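PDB 6WHJ: ribokinase from Giardia lamblia, which probably catalyses the ATP- and magnesium-dependent phosphorylation of D-ribose at O-5, giving D-ribose 5-phosphate, as a member of the PfkB carbohydrate kinase family. Local coordinates for residues Ala7-Ile12 and Phe280-Met285; Arg256-Tyr261 and Phe310-Ala315. One frame throughout, in Å; residues are numbered along the deposited sequence.

Contact 1 of 2, residues Ala7-Ile12 and Phe280-Met285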
loop_
_atom_site.group_PDB
_atom_site.type_symbol
_atom_site.label_atom_id
_atom_site.label_comp_id
_atom_site.label_asym_id
_atom_site.label_seq_id
_atom_site.Cartn_x
_atom_site.Cartn_y
_atom_site.Cartn_z
ATOM N N ALA B 7 -29.315 8.168 20.076
ATOM C CA ALA B 7 -28.247 8.632 19.207
ATOM C C ALA B 7 -28.631 9.995 18.657
ATOM O O ALA B 7 -29.751 10.177 18.168
ATOM C CB ALA B 7 -27.985 7.639 18.076
ATOM N N LYS B 8 -27.715 10.960 18.761
ATOM C CA LYS B 8 -27.955 12.296 18.237
ATOM C C LYS B 8 -27.098 12.634 17.027
ATOM O O LYS B 8 -27.488 13.501 16.242
ATOM C CB LYS B 8 -27.702 13.354 19.325
ATOM C CG LYS B 8 -28.449 13.154 20.644
ATOM C CD LYS B 8 -29.716 13.990 20.720
ATOM C CE LYS B 8 -30.879 13.331 19.988
ATOM N NZ LYS B 8 -31.954 14.315 19.654
ATOM N N ILE B 9 -25.977 11.942 16.833
ATOM C CA ILE B 9 -25.124 12.100 15.661
ATOM C C ILE B 9 -25.034 10.742 14.983
ATOM O O ILE B 9 -24.599 9.764 15.602
ATOM C CB ILE B 9 -23.719 12.621 16.022
ATOM C CG1 ILE B 9 -23.801 13.965 16.757
ATOM C CG2 ILE B 9 -22.847 12.755 14.761
ATOM C CD1 ILE B 9 -22.504 14.363 17.451
ATOM N N VAL B 10 -25.458 10.679 13.724
ATOM C CA VAL B 10 -25.411 9.463 12.923
ATOM C C VAL B 10 -24.411 9.710 11.796
ATOM O O VAL B 10 -24.561 10.665 11.023
ATOM C CB VAL B 10 -26.805 9.088 12.378
ATOM C CG1 VAL B 10 -26.750 7.826 11.535
ATOM C CG2 VAL B 10 -27.807 8.929 13.503
ATOM N N ILE B 11 -23.383 8.875 11.704
ATOM C CA ILE B 11 -22.361 9.007 10.668
ATOM C C ILE B 11 -22.483 7.804 9.739
ATOM O O ILE B 11 -22.279 6.659 10.160
ATOM C CB ILE B 11 -20.940 9.113 11.250
ATOM C CG1 ILE B 11 -20.833 10.242 12.273
ATOM C CG2 ILE B 11 -19.921 9.308 10.145
ATOM C CD1 ILE B 11 -20.984 9.772 13.698
ATOM N N ILE B 12 -22.837 8.061 8.487
ATOM C CA ILE B 12 -22.983 7.020 7.479
ATOM C C ILE B 12 -21.775 7.125 6.559
ATOM O O ILE B 12 -21.693 8.055 5.748
ATOM C CB ILE B 12 -24.286 7.178 6.687
ATOM C CG1 ILE B 12 -25.483 7.354 7.633
ATOM C CG2 ILE B 12 -24.502 5.976 5.803
ATOM C CD1 ILE B 12 -26.757 7.841 6.933
ATOM N N PHE B 280 -16.817 19.493 15.470
ATOM C CA PHE B 280 -17.817 20.448 15.007
ATOM C C PHE B 280 -19.222 19.886 15.186
ATOM O O PHE B 280 -20.127 20.589 15.650
ATOM C CB PHE B 280 -17.556 20.791 13.537
ATOM C CG PHE B 280 -18.572 21.707 12.935
ATOM C CD1 PHE B 280 -18.655 23.036 13.329
ATOM C CD2 PHE B 280 -19.501 21.221 12.014
ATOM C CE1 PHE B 280 -19.610 23.886 12.775
ATOM C CE2 PHE B 280 -20.468 22.061 11.457
ATOM C CZ PHE B 280 -20.522 23.400 11.842
ATOM N N CYS B 281 -19.416 18.608 14.848
ATOM C CA CYS B 281 -20.733 18.000 14.998
ATOM C C CYS B 281 -21.109 17.834 16.464
ATOM O O CYS B 281 -22.272 18.039 16.834
ATOM C CB CYS B 281 -20.781 16.657 14.275
ATOM S SG CYS B 281 -20.766 16.827 12.482
ATOM N N VAL B 282 -20.151 17.451 17.313
ATOM C CA VAL B 282 -20.451 17.304 18.737
ATOM C C VAL B 282 -20.956 18.622 19.309
ATOM O O VAL B 282 -22.029 18.678 19.922
ATOM C CB VAL B 282 -19.220 16.784 19.504
ATOM C CG1 VAL B 282 -19.396 16.994 21.001
ATOM C CG2 VAL B 282 -19.016 15.313 19.206
ATOM N N ARG B 283 -20.201 19.707 19.095
ATOM C CA ARG B 283 -20.595 21.012 19.626
ATOM C C ARG B 283 -21.851 21.546 18.954
ATOM O O ARG B 283 -22.662 22.210 19.605
ATOM C CB ARG B 283 -19.463 22.018 19.460
ATOM C CG ARG B 283 -19.595 23.250 20.334
ATOM C CD ARG B 283 -19.644 22.885 21.800
ATOM N NE ARG B 283 -19.944 24.055 22.618
ATOM C CZ ARG B 283 -20.931 24.127 23.505
ATOM N NH1 ARG B 283 -21.719 23.079 23.724
ATOM N NH2 ARG B 283 -21.109 25.247 24.191
ATOM N N LEU B 284 -22.025 21.275 17.661
ATOM C CA LEU B 284 -23.241 21.687 16.974
ATOM C C LEU B 284 -24.452 21.019 17.598
ATOM O O LEU B 284 -25.453 21.677 17.907
ATOM C CB LEU B 284 -23.133 21.351 15.492
ATOM C CG LEU B 284 -24.076 22.032 14.512
ATOM C CD1 LEU B 284 -24.035 23.528 14.724
ATOM C CD2 LEU B 284 -23.641 21.690 13.096
ATOM N N MET B 285 -24.358 19.709 17.826
ATOM C CA MET B 285 -25.452 18.966 18.437
ATOM C C MET B 285 -25.737 19.455 19.852
ATOM O O MET B 285 -26.896 19.484 20.277
ATOM C CB MET B 285 -25.123 17.469 18.439
ATOM C CG MET B 285 -26.209 16.574 19.019
ATOM S SD MET B 285 -25.996 16.321 20.801
ATOM C CE MET B 285 -24.362 15.595 20.822
#
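Ile-9, at the start of the interior strand 9-12, reaches out to helix 280-285, and Met-285 comes back from the helix to meet it. From CB, the longer branch of Ile-9 lies beside its backbone N (chi1 -58°) and runs on nearly extended. CG1 passes 4.1 Å from Met-285 CB. The terminal CD1 does most of the touching: it settles on the helix backbone, 3.8 Å from Val-282 CA and 3.7 Å from Cys-281 O, with Val-282 CG2 and Met-285 CE each 4.0 Å away. A branched aliphatic chain suits this place because it can lay a methyl against a helix turn and ask for no polar partner. Met-285, bent at chi2 (-90°), turns its thioether across Lys-8 at about a right angle, and Lys-8 CB lies 3.6 Å from Met-285 CG. Only the aliphatic root of Lys-8 packs here; NZ leads away and bonds to Lys-137 O. Helix 44-55 adds Cys-52, which touches both Ile-9 and Val-282. The pairing is the helix-on-sheet packing of the Rossmann-like ribokinase core, the two axes 10.1 Å apart. With no hydrogen bond between the segments, dispersion and hydrophobic burial hold them together.

Contact 2 of 2, residues Arg256-Tyr261 and Phe310-Ala315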
loop_
_atom_site.group_PDB
_atom_site.type_symbol
_atom_site.label_atom_id
_atom_site.label_comp_id
_atom_site.label_asym_id
_atom_site.label_seq_id
_atom_site.Cartn_x
_atom_site.Cartn_y
_atom_site.Cartn_z
ATOM N N ARG B 256 -18.265 34.416 8.947
ATOM C CA ARG B 256 -17.566 34.373 10.226
ATOM C C ARG B 256 -16.231 33.669 10.021
ATOM O O ARG B 256 -16.187 32.561 9.481
ATOM C CB ARG B 256 -18.402 33.652 11.296
ATOM C CG ARG B 256 -19.710 34.366 11.684
ATOM C CD ARG B 256 -19.472 35.759 12.244
ATOM N NE ARG B 256 -20.687 36.367 12.787
ATOM C CZ ARG B 256 -21.556 37.098 12.085
ATOM N NH1 ARG B 256 -21.369 37.335 10.792
ATOM N NH2 ARG B 256 -22.627 37.600 12.681
ATOM N N THR B 257 -15.151 34.297 10.473
ATOM C CA THR B 257 -13.811 33.730 10.377
ATOM C C THR B 257 -13.460 33.066 11.702
ATOM O O THR B 257 -13.685 33.651 12.768
ATOM C CB THR B 257 -12.782 34.815 10.032
ATOM O OG1 THR B 257 -12.881 35.160 8.645
ATOM C CG2 THR B 257 -11.370 34.339 10.321
ATOM N N VAL B 258 -12.913 31.855 11.637
ATOM C CA VAL B 258 -12.558 31.083 12.825
ATOM C C VAL B 258 -11.106 30.659 12.660
ATOM O O VAL B 258 -10.814 29.702 11.933
ATOM C CB VAL B 258 -13.468 29.858 13.023
ATOM C CG1 VAL B 258 -13.050 29.070 14.258
ATOM C CG2 VAL B 258 -14.930 30.265 13.124
ATOM N N GLY B 259 -10.196 31.350 13.340
ATOM C CA GLY B 259 -8.786 31.053 13.220
ATOM C C GLY B 259 -8.407 29.718 13.838
ATOM O O GLY B 259 -9.148 29.110 14.609
ATOM N N ILE B 260 -7.213 29.245 13.475
ATOM C CA ILE B 260 -6.688 28.045 14.104
ATOM C C ILE B 260 -6.442 28.322 15.581
ATOM O O ILE B 260 -6.237 29.466 16.006
ATOM C CB ILE B 260 -5.392 27.552 13.429
ATOM C CG1 ILE B 260 -4.274 28.573 13.601
ATOM C CG2 ILE B 260 -5.612 27.215 11.962
ATOM C CD1 ILE B 260 -2.963 28.128 12.987
ATOM N N TYR B 261 -6.487 27.262 16.375
ATOM C CA TYR B 261 -5.985 27.274 17.739
ATOM C C TYR B 261 -4.682 26.494 17.740
ATOM O O TYR B 261 -4.670 25.307 17.401
ATOM C CB TYR B 261 -6.991 26.652 18.704
ATOM C CG TYR B 261 -6.384 26.244 20.019
ATOM C CD1 TYR B 261 -6.173 27.175 21.026
ATOM C CD2 TYR B 261 -6.021 24.920 20.258
ATOM C CE1 TYR B 261 -5.611 26.800 22.239
ATOM C CE2 TYR B 261 -5.460 24.539 21.465
ATOM C CZ TYR B 261 -5.257 25.483 22.450
ATOM O OH TYR B 261 -4.702 25.104 23.649
ATOM N N PHE B 310 -14.949 25.576 18.766
ATOM C CA PHE B 310 -14.703 24.357 19.519
ATOM C C PHE B 310 -13.939 23.350 18.672
ATOM O O PHE B 310 -12.947 22.767 19.127
ATOM C CB PHE B 310 -16.055 23.809 19.978
ATOM C CG PHE B 310 -15.995 22.536 20.766
ATOM C CD1 PHE B 310 -15.865 22.565 22.139
ATOM C CD2 PHE B 310 -16.158 21.313 20.141
ATOM C CE1 PHE B 310 -15.850 21.389 22.873
ATOM C CE2 PHE B 310 -16.148 20.143 20.865
ATOM C CZ PHE B 310 -15.990 20.178 22.229
ATOM N N ALA B 311 -14.326 23.204 17.403
ATOM C CA ALA B 311 -13.667 22.233 16.536
ATOM C C ALA B 311 -12.220 22.621 16.275
ATOM O O ALA B 311 -11.356 21.745 16.156
ATOM C CB ALA B 311 -14.434 22.085 15.221
ATOM N N SER B 312 -11.938 23.926 16.177
ATOM C CA SER B 312 -10.558 24.376 15.986
ATOM C C SER B 312 -9.669 23.988 17.166
ATOM O O SER B 312 -8.552 23.497 16.975
ATOM C CB SER B 312 -10.518 25.892 15.772
ATOM O OG SER B 312 -11.280 26.252 14.637
ATOM N N VAL B 313 -10.157 24.181 18.393
ATOM C CA VAL B 313 -9.364 23.854 19.569
ATOM C C VAL B 313 -9.070 22.359 19.599
ATOM O O VAL B 313 -7.941 21.937 19.890
ATOM C CB VAL B 313 -10.089 24.331 20.845
ATOM C CG1 VAL B 313 -9.365 23.871 22.110
ATOM C CG2 VAL B 313 -10.238 25.847 20.837
ATOM N N ALA B 314 -10.075 21.533 19.287
ATOM C CA ALA B 314 -9.854 20.093 19.260
ATOM C C ALA B 314 -8.886 19.700 18.151
ATOM O O ALA B 314 -7.993 18.871 18.365
ATOM C CB ALA B 314 -11.184 19.362 19.110
ATOM N N ALA B 315 -9.034 20.287 16.963
ATOM C CA ALA B 315 -8.105 19.978 15.880
ATOM C C ALA B 315 -6.705 20.493 16.193
ATOM O O ALA B 315 -5.705 19.829 15.881
ATOM C CB ALA B 315 -8.613 20.563 14.562
HETATM O O HOH W 1 -10.674 27.020 12.213
#
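Tyr-261 lays its ring obliquely against Val-313, on helix 310-315, so that one face of the ring receives an isopropyl group. Val-313 CG1 makes a CH-pi contact, 4.2 Å from the ring centroid and 19° off the ring normal, displaced toward the rim on the CD2-CE2 side. The other methyl, CG2, lies nearer the root of the ring, 4.0 Å from Tyr-261 CG. The valine's two methyls thus share the contact, a good match for a flat aromatic surface. In Tyr-261, CG is turned anti to the backbone N (chi1 162°), which swings the ring over the backbone of Val-313 and brings CD2 to 3.6 Å from Val-313 O. Ser-312 O sits instead at the ring edge, near its plane. The phenol oxygen is held apart from this packing, hydrogen-bonded to His-263 ND1, while Ala-337 of helix 331-341 also touches the tyrosine side chain.

One residue back along the helix, Ser-312 points its side chain at the end of strand 256-258. Serine suits the place through its hydroxyl: OG bonds to Ala-308 O, one turn earlier, and to a water 2.6 Å away. That water donates to Val-258 O at 2.7 Å, bridging helix and strand where no direct hydrogen bond spans them. Val-258 CG1 lies beside the hydroxyl, and Gly-259 O is nearby.

Just past the edge strand, Gly-259 lies about 4 Å from Gly-244, residue to residue; Gly-244 is a predicted ATP-binding residue, so this end of the contact probably borders the nucleotide site. The chemistry is mixed: apolar face packing joins the loop to the helix at Tyr-261, whereas at the strand end a single water links the serine hydroxyl to Val-258 O, which has a further weak bond from Ser-245 OG, consistent with an ordered water forming part of the join.

The two contacts sit about 17 Å apart, centre to centre, on one nine-stranded sheet: contact 1 at its interior strand 9-12, contact 2 at its edge strand 255-258. Consecutive helices 272-287 and 301-318 join them by direct packing, with Arg-283 CB 3.4 Å from Phe-310 CD2 and Phe-280 N 3.5 Å from Ala-311 CB. Contact 1 lies deep in the core, yet helix 272-287 also carries Asp-274, the predicted proton acceptor, whose side chain is about 10 Å from that of Cys-281. In contact 2, Tyr-261 lies about 9 Å, side chain to side chain, from Ser-318, a predicted potassium ligand at the end of helix 301-318.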